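Local structure of lipocalin AI-4 (Rhodnius prolixus, 5H9N) at residues A[4-9]-A[92-97]. The protein binds cysteinyl leukotrienes such as leukotriene C4 as a secreted salivary lipocalin of a blood-feeding insect. The protein carries 1 engineered substitution. Numbering follows the deposited sequence.
With LTX ((5~{S},6~{R},7~{E},9~{E},11~{Z},14~{Z})-6-[(2~{R})-2-[[(4~{S})-4-azanyl-5-oxidanyl-5-oxidanylidene-pentanoyl]amino]-3-( 2-hydroxy-2-oxoethylamino)-3-oxidanylidene-propyl]sulfanyl-5-oxidanyl-icosa-7,9,11,14-tetraenoic acid), chain B.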
ATOM      1  N   THR A   4     -15.573   9.858  -5.988  1.00 23.46           N
ATOM      2  CA  THR A   4     -14.704  10.964  -6.386  1.00 20.98           C
ATOM      3  C   THR A   4     -13.724  11.406  -5.303  1.00 26.62           C
ATOM      4  O   THR A   4     -12.887  12.277  -5.534  1.00 24.15           O
ATOM      5  CB  THR A   4     -15.540  12.173  -6.813  1.00 24.59           C
ATOM      6  OG1 THR A   4     -16.494  12.480  -5.786  1.00 25.77           O
ATOM      7  CG2 THR A   4     -16.276  11.862  -8.105  1.00 25.13           C
ATOM      8  N   SER A   5     -13.831  10.816  -4.121  1.00 19.76           N
ATOM      9  CA  SER A   5     -12.865  11.084  -3.066  1.00 16.61           C
ATOM     10  C   SER A   5     -12.755   9.868  -2.171  1.00 15.05           C
ATOM     11  O   SER A   5     -13.620   8.986  -2.197  1.00 20.24           O
ATOM     12  CB  SER A   5     -13.241  12.339  -2.260  1.00 20.82           C
ATOM     13  OG  SER A   5     -14.539  12.251  -1.699  1.00 23.06           O
ATOM     14  N   ILE A   6     -11.679   9.802  -1.399  1.00 14.04           N
ATOM     15  CA  ILE A   6     -11.458   8.683  -0.510  1.00 13.21           C
ATOM     16  C   ILE A   6     -12.522   8.650   0.593  1.00 13.49           C
ATOM     17  O   ILE A   6     -13.163   9.655   0.876  1.00 14.20           O
ATOM     18  CB  ILE A   6     -10.046   8.751   0.082  1.00 12.99           C
ATOM     19  CG1 ILE A   6      -9.867  10.015   0.933  1.00 14.86           C
ATOM     20  CG2 ILE A   6      -9.005   8.645  -1.055  1.00 13.93           C
ATOM     21  CD1 ILE A   6      -8.473  10.175   1.502  1.00 16.11           C
ATOM     22  N   PRO A   7     -12.714   7.480   1.222  1.00 13.12           N
ATOM     23  CA  PRO A   7     -13.777   7.391   2.233  1.00 13.59           C
ATOM     24  C   PRO A   7     -13.557   8.341   3.405  1.00 13.48           C
ATOM     25  O   PRO A   7     -12.416   8.589   3.807  1.00 12.75           O
ATOM     26  CB  PRO A   7     -13.691   5.932   2.702  1.00 15.17           C
ATOM     27  CG  PRO A   7     -13.060   5.202   1.575  1.00 15.89           C
ATOM     28  CD  PRO A   7     -12.079   6.170   0.983  1.00 13.23           C
ATOM     29  N   THR A   8     -14.650   8.874   3.932  1.00 15.02           N
ATOM     30  CA  THR A   8     -14.594   9.702   5.123  1.00 14.46           C
ATOM     31  C   THR A   8     -13.922   8.933   6.251  1.00 14.22           C
ATOM     32  O   THR A   8     -14.272   7.782   6.527  1.00 17.66           O
ATOM     33  CB  THR A   8     -15.987  10.136   5.542  1.00 17.12           C
ATOM     34  OG1 THR A   8     -16.627  10.756   4.423  1.00 16.61           O
ATOM     35  CG2 THR A   8     -15.923  11.118   6.704  1.00 19.19           C
ATOM     36  N   GLY A   9     -12.945   9.556   6.892  1.00 14.23           N
ATOM     37  CA  GLY A   9     -12.169   8.869   7.906  1.00 15.53           C
ATOM     38  C   GLY A   9     -10.766   8.530   7.435  1.00 17.16           C
ATOM     39  O   GLY A   9      -9.850   8.379   8.241  1.00 20.35           O
ATOM     40  N   THR A  92     -13.103  -2.749  -1.903  1.00 14.23           N
ATOM     41  CA  THR A  92     -12.464  -1.580  -2.495  1.00 13.98           C
ATOM     42  C   THR A  92     -11.466  -1.037  -1.493  1.00 12.60           C
ATOM     43  O   THR A  92     -11.793  -0.869  -0.319  1.00 13.87           O
ATOM     44  CB  THR A  92     -13.481  -0.496  -2.850  1.00 13.44           C
ATOM     45  OG1 THR A  92     -14.515  -1.063  -3.658  1.00 18.44           O
ATOM     46  CG2 THR A  92     -12.818   0.661  -3.604  1.00 14.62           C
ATOM     47  N   SER A  93     -10.241  -0.804  -1.947  1.00 10.81           N
ATOM     48  CA  SER A  93      -9.162  -0.308  -1.099  1.00 11.09           C
ATOM     49  C   SER A  93      -8.508   0.918  -1.731  1.00 10.50           C
ATOM     50  O   SER A  93      -8.368   0.978  -2.952  1.00 12.96           O
ATOM     51  CB  SER A  93      -8.129  -1.405  -0.889  1.00 11.69           C
ATOM     52  OG  SER A  93      -7.061  -0.967  -0.071  1.00 12.43           O
ATOM     53  N   TYR A  94      -8.114   1.886  -0.913  1.00  8.89           N
ATOM     54  CA  TYR A  94      -7.507   3.131  -1.394  1.00  8.37           C
ATOM     55  C   TYR A  94      -6.069   3.221  -0.933  1.00  8.82           C
ATOM     56  O   TYR A  94      -5.735   2.776   0.168  1.00  9.29           O
ATOM     57  CB  TYR A  94      -8.296   4.349  -0.893  1.00  9.51           C
ATOM     58  CG  TYR A  94      -9.727   4.336  -1.368  1.00 10.25           C
ATOM     59  CD1 TYR A  94     -10.683   3.534  -0.739  1.00 11.79           C
ATOM     60  CD2 TYR A  94     -10.119   5.081  -2.470  1.00 11.04           C
ATOM     61  CE1 TYR A  94     -11.990   3.488  -1.195  1.00 13.36           C
ATOM     62  CE2 TYR A  94     -11.422   5.048  -2.919  1.00 12.06           C
ATOM     63  CZ  TYR A  94     -12.348   4.248  -2.275  1.00 12.80           C
ATOM     64  OH  TYR A  94     -13.645   4.214  -2.723  1.00 16.35           O
ATOM     65  N   MET A  95      -5.214   3.820  -1.748  1.00  8.45           N
ATOM     66  CA  MET A  95      -3.822   3.949  -1.376  1.00  8.77           C
ATOM     67  C   MET A  95      -3.162   5.160  -2.002  1.00  8.65           C
ATOM     68  O   MET A  95      -3.595   5.654  -3.046  1.00  8.80           O
ATOM     69  CB  MET A  95      -3.068   2.682  -1.769  1.00 11.67           C
ATOM     70  CG  MET A  95      -3.180   2.397  -3.249  1.00 13.72           C
ATOM     71  SD  MET A  95      -1.639   1.873  -3.943  1.00 45.22           S
ATOM     72  CE  MET A  95      -0.936   3.427  -3.559  1.00  5.40           C
ATOM     73  N   ALA A  96      -2.087   5.618  -1.372  1.00  7.78           N
ATOM     74  CA  ALA A  96      -1.233   6.648  -1.946  1.00  9.17           C
ATOM     75  C   ALA A  96       0.209   6.277  -1.655  1.00  7.58           C
ATOM     76  O   ALA A  96       0.506   5.747  -0.578  1.00  8.71           O
ATOM     77  CB  ALA A  96      -1.560   8.010  -1.364  1.00  9.34           C
ATOM     78  N   VAL A  97       1.106   6.548  -2.595  1.00  9.89           N
ATOM     79  CA  VAL A  97       2.534   6.337  -2.373  1.00  9.67           C
ATOM     80  C   VAL A  97       3.101   7.585  -1.699  1.00 10.26           C
ATOM     81  O   VAL A  97       3.178   8.656  -2.298  1.00 12.17           O
ATOM     82  CB  VAL A  97       3.278   6.046  -3.682  1.00 10.54           C
ATOM     83  CG1 VAL A  97       4.762   5.826  -3.409  1.00 13.23           C
ATOM     84  CG2 VAL A  97       2.683   4.827  -4.356  1.00 11.33           C
TER
HETATM   85  O2  LTX B 201      -4.555  -1.580   5.147  1.00 13.54           O
HETATM   86  C1  LTX B 201      -4.325  -2.356   6.104  1.00 14.25           C
HETATM   87  O1  LTX B 201      -3.279  -3.044   6.181  1.00 13.07           O
HETATM   88  C2  LTX B 201      -5.344  -2.450   7.215  1.00 15.11           C
HETATM   89  C3  LTX B 201      -6.084  -3.779   7.114  1.00 21.41           C
HETATM   90  C4  LTX B 201      -6.497  -4.057   5.670  1.00 26.32           C
HETATM   91  C5  LTX B 201      -7.461  -5.233   5.599  1.00 31.46           C
HETATM   92  O3  LTX B 201      -6.776  -6.462   5.878  1.00 33.97           O
HETATM   93  C6  LTX B 201      -8.140  -5.329   4.236  1.00 25.02           C
HETATM   94  C7  LTX B 201      -7.129  -5.607   3.131  1.00 25.78           C
HETATM   95  C8  LTX B 201      -6.872  -4.729   2.148  1.00 22.08           C
HETATM   96  C9  LTX B 201      -5.900  -5.060   1.093  1.00 16.13           C
HETATM   97  C10 LTX B 201      -5.750  -4.355  -0.037  1.00 15.24           C
HETATM   98  C11 LTX B 201      -4.763  -4.773  -1.039  1.00 15.15           C
HETATM   99  C12 LTX B 201      -4.479  -4.160  -2.196  1.00 14.73           C
HETATM  100  C13 LTX B 201      -5.138  -2.889  -2.702  1.00 19.44           C
HETATM  101  C14 LTX B 201      -4.553  -1.654  -2.045  1.00 16.07           C
HETATM  102  C15 LTX B 201      -3.373  -1.135  -2.366  1.00 20.60           C
HETATM  103  C16 LTX B 201      -2.494  -1.725  -3.442  1.00 27.43           C
HETATM  104  C17 LTX B 201      -1.025  -1.565  -3.060  1.00 24.70           C
HETATM  105  C18 LTX B 201      -0.140  -1.964  -4.234  1.00 27.75           C
HETATM  106  C19 LTX B 201       1.317  -2.116  -3.825  1.00 27.99           C
HETATM  107  C20 LTX B 201       2.177  -2.477  -5.021  1.00 21.29           C
HETATM  108  O32 LTX B 201      -6.275 -10.864   1.421  1.00 21.11           O
HETATM  109  C21 LTX B 201      -7.025  -9.941   1.789  1.00 23.51           C
HETATM  110  O31 LTX B 201      -6.622  -8.933   2.407  1.00 25.01           O
HETATM  111  CA3 LTX B 201      -8.493 -10.053   1.473  1.00 24.38           C
HETATM  112  N3  LTX B 201      -9.200  -8.868   1.934  1.00 25.59           N
HETATM  113  C22 LTX B 201     -10.522  -8.802   2.054  1.00 25.88           C
HETATM  114  O33 LTX B 201     -11.231  -9.756   1.784  1.00 34.64           O
HETATM  115  CA2 LTX B 201     -11.158  -7.526   2.531  1.00 25.08           C
HETATM  116  CB2 LTX B 201     -10.139  -6.419   2.798  1.00 27.27           C
HETATM  117  SG2 LTX B 201      -9.357  -6.616   4.365  1.00 30.21           S
HETATM  118  N2  LTX B 201     -11.996  -7.778   3.684  1.00 25.27           N
HETATM  119  CD1 LTX B 201     -13.243  -7.332   3.748  1.00 32.76           C
HETATM  120  OE1 LTX B 201     -13.658  -6.408   3.065  1.00 27.80           O
HETATM  121  CG1 LTX B 201     -14.113  -8.056   4.749  1.00 42.31           C
HETATM  122  CB1 LTX B 201     -15.407  -7.300   5.008  1.00 51.91           C
HETATM  123  CA1 LTX B 201     -16.004  -7.746   6.341  1.00 65.42           C
HETATM  124  N1  LTX B 201     -14.962  -7.698   7.387  1.00 64.49           N
HETATM  125  C23 LTX B 201     -16.536  -9.144   6.242  1.00 73.19           C
HETATM  126  O11 LTX B 201     -16.105 -10.002   7.045  1.00 75.27           O
HETATM  127  O12 LTX B 201     -17.393  -9.394   5.369  1.00 76.04           O
HETATM  128  O   HOH W   1     -14.598   6.566  -1.085  1.00 27.84           O
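Pro-7 sets the CD-CG edge of its ring over one face of the Tyr-94 ring on the outer wall of the lipocalin beta-barrel, joining the N-terminal segment 4-9, which has no regular secondary structure, to strand 90-100. The evidence for a CH-pi contact is direct: CD of Pro-7 stands 3.5 Å from the centroid of the Tyr-94 ring and only 17° off the ring normal. The neighbouring methylene follows, with Pro-7 CG 3.4 Å from Tyr-94 CE1, so two successive carbons of the pyrrolidine ring cover the CD1-CE1 side of the aromatic ring. CB of Tyr-94 is directed toward segment 4-9, and CG, anti to the carbonyl carbon (chi1 -60°), lies beside the backbone N.

Packing is looser on the CD2 side, where the CG2 methyl of Ile-6 approaches obliquely and comes no nearer than 4.0 Å to Tyr-94 CD2. The end of the Ile-6 side chain leads away from the strand; the residue also packs on Phe-78, while its backbone N is hydrogen-bonded to OD1 of Asn-75. No direct hydrogen bond joins the two segments, which bury 141 Å² between them.

Alternation along the strand turns Ser-93 and Met-95 to the other face of the same wall, lining the leukotriene pocket, where Ser-93 OG lies 3.3 Å from C14 of the ligand and Met-95 SD 3.6 Å from its C17. At the phenol end, polar contact replaces the close carbon packing: one water bridges the segments, donating to Ser-5 O at 2.8 Å and hydrogen-bonded to Tyr-94 OH at 3.0 Å.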